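Local coordinates for retinol dehydratase (Spodoptera frugiperda, PDB 1FMJ), which probably converts retinol to anhydroretinol, using a sulfotransferase fold that binds retinol beside adenosine-3'-5'-diphosphate, at residues 185-189 with 331-335; 191-195 with 209-214; 40-44 with 229-233. All coordinates share one frame; numbering follows the deposited sequence.

Interaction 1: 185-189 with 331-335; sequences RDPRD and AEKWI. With A3P (adenosine-3'-5'-diphosphate), chain G.
The start of helix 187-200, where a strand of the central parallel sheet hands over to the nucleotide-binding helix of the sulfotransferase fold, packs through Pro187 and Arg188 against the late helix 325-338. CB of Pro187 rests 3.6 Å from CZ3 of Trp334, meeting the six-membered part of the indole obliquely. Beside it, Arg188 offers its aliphatic stem to the helix: its CD lies 3.8 Å from CB of Ala331. The side chains of Arg188 and Ile335 cross at about a right angle, and CD1 of Ile335 sits over one face of the guanidinium, displaced toward its rim.

What fixes the orientation of that guanidinium is Asp186, the N-cap of helix 187-200. A bend at the third torsion of Arg188 (chi3 -61°) turns the group back on its own segment, where it grips the carboxylate side-on in a salt bridge. NE of Arg188 reaches OD1 of Asp186 at 3.0 Å and its NH2 reaches OD2 of the same aspartate at 2.8 Å, both through syn lone pairs. OD1 also takes the capping bond from Arg188 N, on its anti side, so one oxygen serves backbone and side chain together. Trp319 adds a cation-pi contact to the arginine.

The same turn carries the 3'-phosphate-binding motif of sulfotransferases, an arginine after the strand followed by a serine on the helix, here Arg185 and Ser193. Arg185 points the other way along a fully extended chain, all four torsions near 180°, and its guanidinium meets the 3'-phosphate group edge-on. NH2 of Arg185 donates to O3P of adenosine-3'-5'-diphosphate at 2.8 Å, while its NH1 reaches the ester oxygen O3' at 3.0 Å and makes a weak bond to O3P. Arg73 O accepts from NH1 as well.

Interaction 2: 191-195 with 209-214; sequences AVSSF and NFKDFW. With A3P (adenosine-3'-5'-diphosphate), chain G.
Ala191 O is approached by three groups at once: the amide N of Phe195, which donates to it at 2.8 Å in the ordinary i to i+4 bond of the helix, and two aromatic rings of the facing helix, which only pack against it. CE1 of Phe210 comes to 3.4 Å of this oxygen of Ala191, which lies at the ring edge, near its plane, whereas CE2 of Phe213 approaches it obliquely at 3.2 Å. Phe195 completes the aromatic cluster. Its ring takes the edge of Phe210 on its face in an offset edge-to-face pair, planes at 74°, and CB of Phe210 stands almost exactly over the ring centre, a CH-pi contact. In turn, the edge of Phe195 faces the ring of Phe213, whose centre lies 3.7 Å beneath CA of Phe195. Each of the three phenylalanines has CG anti to its own backbone N, and in Phe213 (chi1 -174°) this carries the ring out to where its face meets CA of Phe195. At the margins, CG2 of Val192 meets CZ of Phe210 at 3.6 Å, and CB of Ala191 lies at the edge of the Trp214 indole.

The segments 191-195 and 210-214 run at 116° to each other, N to C. A capping box begins the second helix: OD1 of Asn209 accepts from Asp212 N at 2.9 Å, and Asp212 OD2 accepts weakly from Asn209 N in return. Across helix 187-200, Ser193 OG donates to O1P of adenosine-3'-5'-diphosphate at 2.6 Å. The chemistry implies a helix with two characters: aromatic hydrocarbon holds one side, and a hydroxyl on another addresses the nucleotide phosphate.

Interaction 3: 40-44 with 229-233; sequences PKGYM and EHVKE
At Gly42 the backbone takes a positive phi (61°), and together with Tyr43 it forms a G1 beta bulge at the turn of the hairpin 35-38/43-46, with Lys41 and Tyr43, on either side of Gly42 in the chain, both pointing to helix 227-235. This small antiparallel sheet near the N-terminus is thereby fastened to a helix of the sulfotransferase domain. Both side chains converge on Glu233, and on one atom of it. OE2 of Glu233 receives NZ of Lys41 at 2.9 Å, a salt bridge, and OH of Tyr43 at 2.5 Å, a short hydrogen bond. The two donors arrive from opposite faces of the carboxylate. Lys41 NZ approaches on the anti side and tilted from the plane, while the tyrosine hydroxyl comes from well above it. Ring and carboxylate are turned steeply against each other, their planes 78° apart. The other oxygen, OE1, is taken by Ser168 N, so the carboxylate also draws in a neighbouring loop. Two donors on OE2, one of them a lysine, would be expected to favour the ionised form of Glu233.

A glutamine in its place would probably leave the Lys41 ammonium without its closest negative mate and weaken the tie between the bulge and the helix. One turn earlier in the helix, CB of Glu229 lies 3.5 Å from OH of Tyr43, meeting the tyrosine obliquely, and 4.1 Å from CD of Lys41, whose chain runs extended past it. Glu229 bends at its second torsion (chi2 -45°), keeping its carboxylate on the lysine side; there OE1 and NZ of Lys41 are linked through a water. This water accepts from Lys41 NZ at 3.0 Å and donates both to OE1 of Glu229, at 2.6 Å, and to the backbone O of Glu229, at 2.7 Å.

In the fold
Interactions 1 and 2 share helix 187-200, the first at its start and the second in its next turns, their centres 12 Å apart, and each sends one residue to the 3'-phosphate of adenosine-3'-5'-diphosphate. They also join directly: CZ2 of Trp214, from interaction 2, lies 3.5 Å from CB of Ala331, from interaction 1, so helices 210-218 and 325-338 close together over one flank of the nucleotide-binding helix. Interaction 3 stands apart, its centre about 16 Å from that of interaction 1 and 19 Å from that of interaction 2. Even so, the side chain of His230 is about 10 Å from the nucleotide and about 11 Å from retinol, and its ring is hydrogen-bonded to Tyr182 and to the backbone O of the retinol-pocket residue His164.

Interaction 1: 185-189 with 331-335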
loop_
_atom_site.group_PDB
_atom_site.type_symbol
_atom_site.label_atom_id
_atom_site.label_comp_id
_atom_site.label_asym_id
_atom_site.label_seq_id
_atom_site.Cartn_x
_atom_site.Cartn_y
_atom_site.Cartn_z
ATOM N N ARG A 185 -7.512 -1.294 -7.797
ATOM C CA ARG A 185 -8.861 -1.448 -7.275
ATOM C C ARG A 185 -9.634 -0.173 -7.585
ATOM O O ARG A 185 -9.044 0.901 -7.681
ATOM C CB ARG A 185 -8.785 -1.655 -5.759
ATOM C CG ARG A 185 -10.114 -1.938 -5.066
ATOM C CD ARG A 185 -9.927 -1.985 -3.552
ATOM N NE ARG A 185 -11.173 -2.333 -2.873
ATOM C CZ ARG A 185 -11.332 -2.370 -1.555
ATOM N NH1 ARG A 185 -10.318 -2.078 -0.739
ATOM N NH2 ARG A 185 -12.515 -2.707 -1.052
ATOM N N ASP A 186 -10.948 -0.294 -7.749
ATOM C CA ASP A 186 -11.800 0.862 -8.032
ATOM C C ASP A 186 -11.342 1.967 -7.081
ATOM O O ASP A 186 -11.313 1.762 -5.874
ATOM C CB ASP A 186 -13.258 0.504 -7.745
ATOM C CG ASP A 186 -14.230 1.582 -8.176
ATOM O OD1 ASP A 186 -14.009 2.776 -7.867
ATOM O OD2 ASP A 186 -15.226 1.219 -8.830
ATOM N N PRO A 187 -10.994 3.151 -7.614
ATOM C CA PRO A 187 -10.525 4.305 -6.836
ATOM C C PRO A 187 -11.470 4.752 -5.718
ATOM O O PRO A 187 -11.032 5.229 -4.666
ATOM C CB PRO A 187 -10.367 5.406 -7.891
ATOM C CG PRO A 187 -10.298 4.685 -9.180
ATOM C CD PRO A 187 -11.216 3.530 -9.020
ATOM N N ARG A 188 -12.766 4.616 -5.952
ATOM C CA ARG A 188 -13.745 5.040 -4.962
ATOM C C ARG A 188 -13.711 4.204 -3.686
ATOM O O ARG A 188 -13.818 4.752 -2.588
ATOM C CB ARG A 188 -15.130 5.065 -5.604
ATOM C CG ARG A 188 -15.221 6.155 -6.667
ATOM C CD ARG A 188 -16.379 5.951 -7.613
ATOM N NE ARG A 188 -16.255 4.698 -8.337
ATOM C CZ ARG A 188 -17.043 4.340 -9.341
ATOM N NH1 ARG A 188 -18.014 5.147 -9.739
ATOM N NH2 ARG A 188 -16.854 3.176 -9.946
ATOM N N ASP A 189 -13.540 2.893 -3.827
ATOM C CA ASP A 189 -13.448 1.998 -2.673
ATOM C C ASP A 189 -12.077 2.143 -2.006
ATOM O O ASP A 189 -11.928 1.930 -0.804
ATOM C CB ASP A 189 -13.646 0.540 -3.098
ATOM C CG ASP A 189 -15.071 0.239 -3.486
ATOM O OD1 ASP A 189 -15.981 0.814 -2.848
ATOM O OD2 ASP A 189 -15.283 -0.586 -4.408
ATOM N N ALA A 331 -16.920 12.002 -8.909
ATOM C CA ALA A 331 -16.050 10.848 -9.091
ATOM C C ALA A 331 -16.083 10.322 -10.515
ATOM O O ALA A 331 -15.045 9.937 -11.056
ATOM C CB ALA A 331 -16.442 9.737 -8.125
ATOM N N GLU A 332 -17.276 10.294 -11.108
ATOM C CA GLU A 332 -17.446 9.796 -12.472
ATOM C C GLU A 332 -16.682 10.670 -13.462
ATOM O O GLU A 332 -16.020 10.170 -14.362
ATOM C CB GLU A 332 -18.936 9.752 -12.839
ATOM N N LYS A 333 -16.774 11.979 -13.291
ATOM C CA LYS A 333 -16.074 12.905 -14.168
ATOM C C LYS A 333 -14.572 12.645 -14.055
ATOM O O LYS A 333 -13.867 12.525 -15.063
ATOM C CB LYS A 333 -16.398 14.341 -13.751
ATOM C CG LYS A 333 -15.800 15.438 -14.618
ATOM C CD LYS A 333 -16.254 16.796 -14.087
ATOM C CE LYS A 333 -15.701 17.960 -14.886
ATOM N NZ LYS A 333 -16.300 19.254 -14.412
ATOM N N TRP A 334 -14.094 12.542 -12.818
ATOM C CA TRP A 334 -12.685 12.306 -12.554
ATOM C C TRP A 334 -12.225 11.014 -13.200
ATOM O O TRP A 334 -11.169 10.964 -13.837
ATOM C CB TRP A 334 -12.432 12.259 -11.046
ATOM C CG TRP A 334 -11.010 11.980 -10.661
ATOM C CD1 TRP A 334 -9.902 12.699 -11.020
ATOM C CD2 TRP A 334 -10.545 10.931 -9.797
ATOM N NE1 TRP A 334 -8.779 12.165 -10.429
ATOM C CE2 TRP A 334 -9.145 11.082 -9.673
ATOM C CE3 TRP A 334 -11.178 9.882 -9.112
ATOM C CZ2 TRP A 334 -8.361 10.221 -8.889
ATOM C CZ3 TRP A 334 -10.401 9.025 -8.333
ATOM C CH2 TRP A 334 -9.006 9.202 -8.229
ATOM N N ILE A 335 -13.012 9.961 -13.049
ATOM C CA ILE A 335 -12.618 8.691 -13.654
ATOM C C ILE A 335 -12.689 8.739 -15.185
ATOM O O ILE A 335 -11.801 8.227 -15.868
ATOM C CB ILE A 335 -13.486 7.534 -13.130
ATOM C CG1 ILE A 335 -13.264 7.373 -11.621
ATOM C CG2 ILE A 335 -13.123 6.242 -13.853
ATOM C CD1 ILE A 335 -14.082 6.263 -10.995
HETATM P P1 A3P G . -11.590 -2.635 2.784
HETATM O O1P A3P G . -11.143 -1.468 3.564
HETATM O O2P A3P G . -12.197 -3.666 3.652
HETATM O O3P A3P G . -12.552 -2.225 1.750
HETATM P P2 A3P G . -4.199 -3.491 1.309
HETATM O O4P A3P G . -3.763 -4.809 1.796
HETATM O O5P A3P G . -3.561 -3.175 0.013
HETATM O O6P A3P G . -3.885 -2.448 2.327
HETATM O "O5'" A3P G . -5.763 -3.520 1.087
HETATM C "C5'" A3P G . -6.664 -3.773 2.153
HETATM C "C4'" A3P G . -8.080 -4.024 1.626
HETATM O "O4'" A3P G . -8.185 -5.435 1.285
HETATM C "C3'" A3P G . -9.153 -3.782 2.690
HETATM O "O3'" A3P G . -10.338 -3.270 2.038
HETATM C "C2'" A3P G . -9.260 -5.156 3.320
HETATM O "O2'" A3P G . -10.351 -5.407 4.200
HETATM C "C1'" A3P G . -9.222 -6.029 2.075
HETATM N N9 A3P G . -8.895 -7.429 2.374
HETATM C C8 A3P G . -7.879 -7.949 3.161
HETATM N N7 A3P G . -7.847 -9.253 3.230
HETATM C C5 A3P G . -8.916 -9.644 2.434
HETATM C C6 A3P G . -9.456 -10.926 2.068
HETATM N N6 A3P G . -8.943 -12.085 2.493
HETATM N N1 A3P G . -10.566 -10.958 1.226
HETATM C C2 A3P G . -11.122 -9.791 0.765
HETATM N N3 A3P G . -10.701 -8.518 1.043
HETATM C C4 A3P G . -9.587 -8.518 1.888
#

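Interaction 2: 191-195 with 209-214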
loop_
_atom_site.group_PDB
_atom_site.type_symbol
_atom_site.label_atom_id
_atom_site.label_comp_id
_atom_site.label_asym_id
_atom_site.label_seq_id
_atom_site.Cartn_x
_atom_site.Cartn_y
_atom_site.Cartn_z
ATOM N N ALA A 191 -10.506 4.925 -1.828
ATOM C CA ALA A 191 -10.627 6.158 -1.057
ATOM C C ALA A 191 -11.286 5.849 0.286
ATOM O O ALA A 191 -10.811 6.289 1.330
ATOM C CB ALA A 191 -11.451 7.184 -1.828
ATOM N N VAL A 192 -12.374 5.084 0.255
ATOM C CA VAL A 192 -13.068 4.706 1.490
ATOM C C VAL A 192 -12.135 3.880 2.381
ATOM O O VAL A 192 -12.030 4.130 3.578
ATOM C CB VAL A 192 -14.349 3.882 1.201
ATOM C CG1 VAL A 192 -14.939 3.329 2.516
ATOM C CG2 VAL A 192 -15.375 4.757 0.535
ATOM N N SER A 193 -11.441 2.910 1.802
ATOM C CA SER A 193 -10.546 2.089 2.609
ATOM C C SER A 193 -9.362 2.903 3.128
ATOM O O SER A 193 -8.877 2.668 4.237
ATOM C CB SER A 193 -10.033 0.881 1.821
ATOM O OG SER A 193 -9.257 0.036 2.664
ATOM N N SER A 194 -8.894 3.854 2.324
ATOM C CA SER A 194 -7.776 4.692 2.729
ATOM C C SER A 194 -8.230 5.629 3.845
ATOM O O SER A 194 -7.466 5.948 4.748
ATOM C CB SER A 194 -7.251 5.491 1.534
ATOM O OG SER A 194 -6.639 4.632 0.584
ATOM N N PHE A 195 -9.486 6.063 3.777
ATOM C CA PHE A 195 -10.036 6.942 4.799
ATOM C C PHE A 195 -9.953 6.225 6.148
ATOM O O PHE A 195 -9.391 6.760 7.100
ATOM C CB PHE A 195 -11.495 7.284 4.466
ATOM C CG PHE A 195 -12.265 7.909 5.613
ATOM C CD1 PHE A 195 -11.961 9.189 6.069
ATOM C CD2 PHE A 195 -13.313 7.219 6.214
ATOM C CE1 PHE A 195 -12.697 9.774 7.109
ATOM C CE2 PHE A 195 -14.054 7.795 7.252
ATOM C CZ PHE A 195 -13.744 9.075 7.696
ATOM N N ASN A 209 -14.018 14.546 7.904
ATOM C CA ASN A 209 -14.880 13.458 7.441
ATOM C C ASN A 209 -14.399 12.864 6.115
ATOM O O ASN A 209 -13.375 13.276 5.563
ATOM C CB ASN A 209 -16.328 13.940 7.279
ATOM C CG ASN A 209 -16.449 15.115 6.328
ATOM O OD1 ASN A 209 -15.760 15.181 5.310
ATOM N ND2 ASN A 209 -17.342 16.047 6.651
ATOM N N PHE A 210 -15.154 11.906 5.595
ATOM C CA PHE A 210 -14.762 11.264 4.351
ATOM C C PHE A 210 -14.756 12.184 3.139
ATOM O O PHE A 210 -13.889 12.066 2.280
ATOM C CB PHE A 210 -15.647 10.058 4.047
ATOM C CG PHE A 210 -15.266 9.361 2.779
ATOM C CD1 PHE A 210 -14.022 8.745 2.661
ATOM C CD2 PHE A 210 -16.109 9.384 1.678
ATOM C CE1 PHE A 210 -13.622 8.170 1.460
ATOM C CE2 PHE A 210 -15.716 8.813 0.476
ATOM C CZ PHE A 210 -14.473 8.208 0.366
ATOM N N LYS A 211 -15.720 13.096 3.052
ATOM C CA LYS A 211 -15.756 13.990 1.907
ATOM C C LYS A 211 -14.504 14.851 1.851
ATOM O O LYS A 211 -14.003 15.128 0.764
ATOM C CB LYS A 211 -16.996 14.877 1.936
ATOM C CG LYS A 211 -17.116 15.748 0.701
ATOM C CD LYS A 211 -18.402 16.555 0.698
ATOM C CE LYS A 211 -18.535 17.364 -0.580
ATOM N NZ LYS A 211 -19.680 18.319 -0.500
ATOM N N ASP A 212 -13.997 15.280 3.009
ATOM C CA ASP A 212 -12.775 16.083 3.027
ATOM C C ASP A 212 -11.630 15.179 2.581
ATOM O O ASP A 212 -10.683 15.618 1.932
ATOM C CB ASP A 212 -12.443 16.597 4.428
ATOM C CG ASP A 212 -13.484 17.537 4.974
ATOM O OD1 ASP A 212 -14.054 18.315 4.186
ATOM O OD2 ASP A 212 -13.711 17.503 6.203
ATOM N N PHE A 213 -11.717 13.910 2.953
ATOM C CA PHE A 213 -10.682 12.960 2.581
ATOM C C PHE A 213 -10.746 12.748 1.069
ATOM O O PHE A 213 -9.714 12.676 0.401
ATOM C CB PHE A 213 -10.879 11.630 3.311
ATOM C CG PHE A 213 -9.766 10.646 3.076
ATOM C CD1 PHE A 213 -8.570 10.747 3.784
ATOM C CD2 PHE A 213 -9.885 9.661 2.103
ATOM C CE1 PHE A 213 -7.507 9.877 3.522
ATOM C CE2 PHE A 213 -8.824 8.786 1.835
ATOM C CZ PHE A 213 -7.637 8.898 2.546
ATOM N N TRP A 214 -11.966 12.659 0.537
ATOM C CA TRP A 214 -12.174 12.461 -0.897
ATOM C C TRP A 214 -11.671 13.629 -1.736
ATOM O O TRP A 214 -11.118 13.427 -2.817
ATOM C CB TRP A 214 -13.653 12.226 -1.193
ATOM C CG TRP A 214 -14.005 12.389 -2.652
ATOM C CD1 TRP A 214 -14.707 13.417 -3.216
ATOM C CD2 TRP A 214 -13.671 11.499 -3.722
ATOM N NE1 TRP A 214 -14.834 13.220 -4.569
ATOM C CE2 TRP A 214 -14.208 12.049 -4.907
ATOM C CE3 TRP A 214 -12.967 10.285 -3.795
ATOM C CZ2 TRP A 214 -14.067 11.429 -6.154
ATOM C CZ3 TRP A 214 -12.826 9.670 -5.031
ATOM C CH2 TRP A 214 -13.374 10.243 -6.196
HETATM P P1 A3P G . -11.590 -2.635 2.784
HETATM O O1P A3P G . -11.143 -1.468 3.564
HETATM O O2P A3P G . -12.197 -3.666 3.652
HETATM O O3P A3P G . -12.552 -2.225 1.750
HETATM P P2 A3P G . -4.199 -3.491 1.309
HETATM O O4P A3P G . -3.763 -4.809 1.796
HETATM O O5P A3P G . -3.561 -3.175 0.013
HETATM O O6P A3P G . -3.885 -2.448 2.327
HETATM O "O5'" A3P G . -5.763 -3.520 1.087
HETATM C "C5'" A3P G . -6.664 -3.773 2.153
HETATM C "C4'" A3P G . -8.080 -4.024 1.626
HETATM O "O4'" A3P G . -8.185 -5.435 1.285
HETATM C "C3'" A3P G . -9.153 -3.782 2.690
HETATM O "O3'" A3P G . -10.338 -3.270 2.038
HETATM C "C2'" A3P G . -9.260 -5.156 3.320
HETATM O "O2'" A3P G . -10.351 -5.407 4.200
HETATM C "C1'" A3P G . -9.222 -6.029 2.075
HETATM N N9 A3P G . -8.895 -7.429 2.374
HETATM C C8 A3P G . -7.879 -7.949 3.161
HETATM N N7 A3P G . -7.847 -9.253 3.230
HETATM C C5 A3P G . -8.916 -9.644 2.434
HETATM C C6 A3P G . -9.456 -10.926 2.068
HETATM N N6 A3P G . -8.943 -12.085 2.493
HETATM N N1 A3P G . -10.566 -10.958 1.226
HETATM C C2 A3P G . -11.122 -9.791 0.765
HETATM N N3 A3P G . -10.701 -8.518 1.043
HETATM C C4 A3P G . -9.587 -8.518 1.888
#

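Interaction 3: 40-44 with 229-233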
loop_
_atom_site.group_PDB
_atom_site.type_symbol
_atom_site.label_atom_id
_atom_site.label_comp_id
_atom_site.label_asym_id
_atom_site.label_seq_id
_atom_site.Cartn_x
_atom_site.Cartn_y
_atom_site.Cartn_z
ATOM N N PRO A 40 7.949 15.101 -12.012
ATOM C CA PRO A 40 7.058 15.859 -12.896
ATOM C C PRO A 40 5.580 15.547 -12.679
ATOM O O PRO A 40 4.716 16.347 -13.033
ATOM C CB PRO A 40 7.540 15.468 -14.292
ATOM C CG PRO A 40 8.065 14.066 -14.082
ATOM C CD PRO A 40 8.831 14.213 -12.792
ATOM N N LYS A 41 5.290 14.384 -12.101
ATOM C CA LYS A 41 3.910 14.000 -11.832
ATOM C C LYS A 41 3.463 14.459 -10.435
ATOM O O LYS A 41 2.289 14.368 -10.085
ATOM C CB LYS A 41 3.754 12.486 -11.970
ATOM C CG LYS A 41 4.031 11.982 -13.372
ATOM C CD LYS A 41 3.997 10.459 -13.449
ATOM C CE LYS A 41 4.357 9.980 -14.850
ATOM N NZ LYS A 41 4.238 8.497 -15.014
ATOM N N GLY A 42 4.406 14.958 -9.643
ATOM C CA GLY A 42 4.076 15.437 -8.310
ATOM C C GLY A 42 3.498 14.390 -7.370
ATOM O O GLY A 42 2.466 14.616 -6.738
ATOM N N TYR A 43 4.159 13.242 -7.276
ATOM C CA TYR A 43 3.699 12.183 -6.385
ATOM C C TYR A 43 3.843 12.654 -4.947
ATOM O O TYR A 43 4.905 13.134 -4.535
ATOM C CB TYR A 43 4.511 10.893 -6.586
ATOM C CG TYR A 43 4.129 10.088 -7.818
ATOM C CD1 TYR A 43 5.022 9.929 -8.875
ATOM C CD2 TYR A 43 2.885 9.456 -7.907
ATOM C CE1 TYR A 43 4.693 9.151 -9.998
ATOM C CE2 TYR A 43 2.544 8.680 -9.024
ATOM C CZ TYR A 43 3.455 8.534 -10.061
ATOM O OH TYR A 43 3.133 7.784 -11.163
ATOM N N MET A 44 2.758 12.535 -4.189
ATOM C CA MET A 44 2.759 12.934 -2.797
ATOM C C MET A 44 3.603 11.974 -1.953
ATOM O O MET A 44 3.231 10.814 -1.767
ATOM C CB MET A 44 1.323 12.963 -2.271
ATOM C CG MET A 44 0.494 14.138 -2.757
ATOM S SD MET A 44 1.095 15.701 -2.099
ATOM C CE MET A 44 0.151 15.823 -0.565
ATOM N N GLU A 229 -1.941 8.218 -12.081
ATOM C CA GLU A 229 -0.579 8.171 -12.612
ATOM C C GLU A 229 0.111 6.934 -12.044
ATOM O O GLU A 229 0.919 6.287 -12.716
ATOM C CB GLU A 229 0.203 9.429 -12.231
ATOM C CG GLU A 229 -0.332 10.709 -12.874
ATOM C CD GLU A 229 -0.632 10.528 -14.351
ATOM O OE1 GLU A 229 0.225 9.954 -15.061
ATOM O OE2 GLU A 229 -1.719 10.955 -14.804
ATOM N N HIS A 230 -0.226 6.597 -10.804
ATOM C CA HIS A 230 0.356 5.429 -10.134
ATOM C C HIS A 230 -0.080 4.166 -10.876
ATOM O O HIS A 230 0.746 3.328 -11.251
ATOM C CB HIS A 230 -0.117 5.397 -8.668
ATOM C CG HIS A 230 0.648 4.451 -7.791
ATOM N ND1 HIS A 230 0.708 3.096 -8.031
ATOM C CD2 HIS A 230 1.333 4.661 -6.641
ATOM C CE1 HIS A 230 1.392 2.509 -7.064
ATOM N NE2 HIS A 230 1.781 3.439 -6.207
ATOM N N VAL A 231 -1.380 4.042 -11.112
ATOM C CA VAL A 231 -1.923 2.885 -11.823
ATOM C C VAL A 231 -1.447 2.805 -13.269
ATOM O O VAL A 231 -1.053 1.739 -13.741
ATOM C CB VAL A 231 -3.457 2.915 -11.853
ATOM C CG1 VAL A 231 -3.992 1.719 -12.657
ATOM C CG2 VAL A 231 -4.011 2.894 -10.430
ATOM N N LYS A 232 -1.502 3.926 -13.982
ATOM C CA LYS A 232 -1.097 3.935 -15.384
ATOM C C LYS A 232 0.333 3.450 -15.620
ATOM O O LYS A 232 0.597 2.756 -16.593
ATOM C CB LYS A 232 -1.300 5.331 -15.984
ATOM C CG LYS A 232 -2.770 5.713 -16.068
ATOM C CD LYS A 232 -2.999 6.951 -16.903
ATOM C CE LYS A 232 -4.484 7.192 -17.078
ATOM N NZ LYS A 232 -4.735 8.291 -18.030
ATOM N N GLU A 233 1.247 3.803 -14.727
ATOM C CA GLU A 233 2.636 3.377 -14.872
ATOM C C GLU A 233 2.773 1.865 -14.863
ATOM O O GLU A 233 3.597 1.305 -15.582
ATOM C CB GLU A 233 3.492 3.961 -13.757
ATOM C CG GLU A 233 3.955 5.376 -14.009
ATOM C CD GLU A 233 4.967 5.821 -12.978
ATOM O OE1 GLU A 233 5.722 4.950 -12.499
ATOM O OE2 GLU A 233 5.018 7.032 -12.652
HETATM O O HOH W 1 1.400 7.656 -15.028
#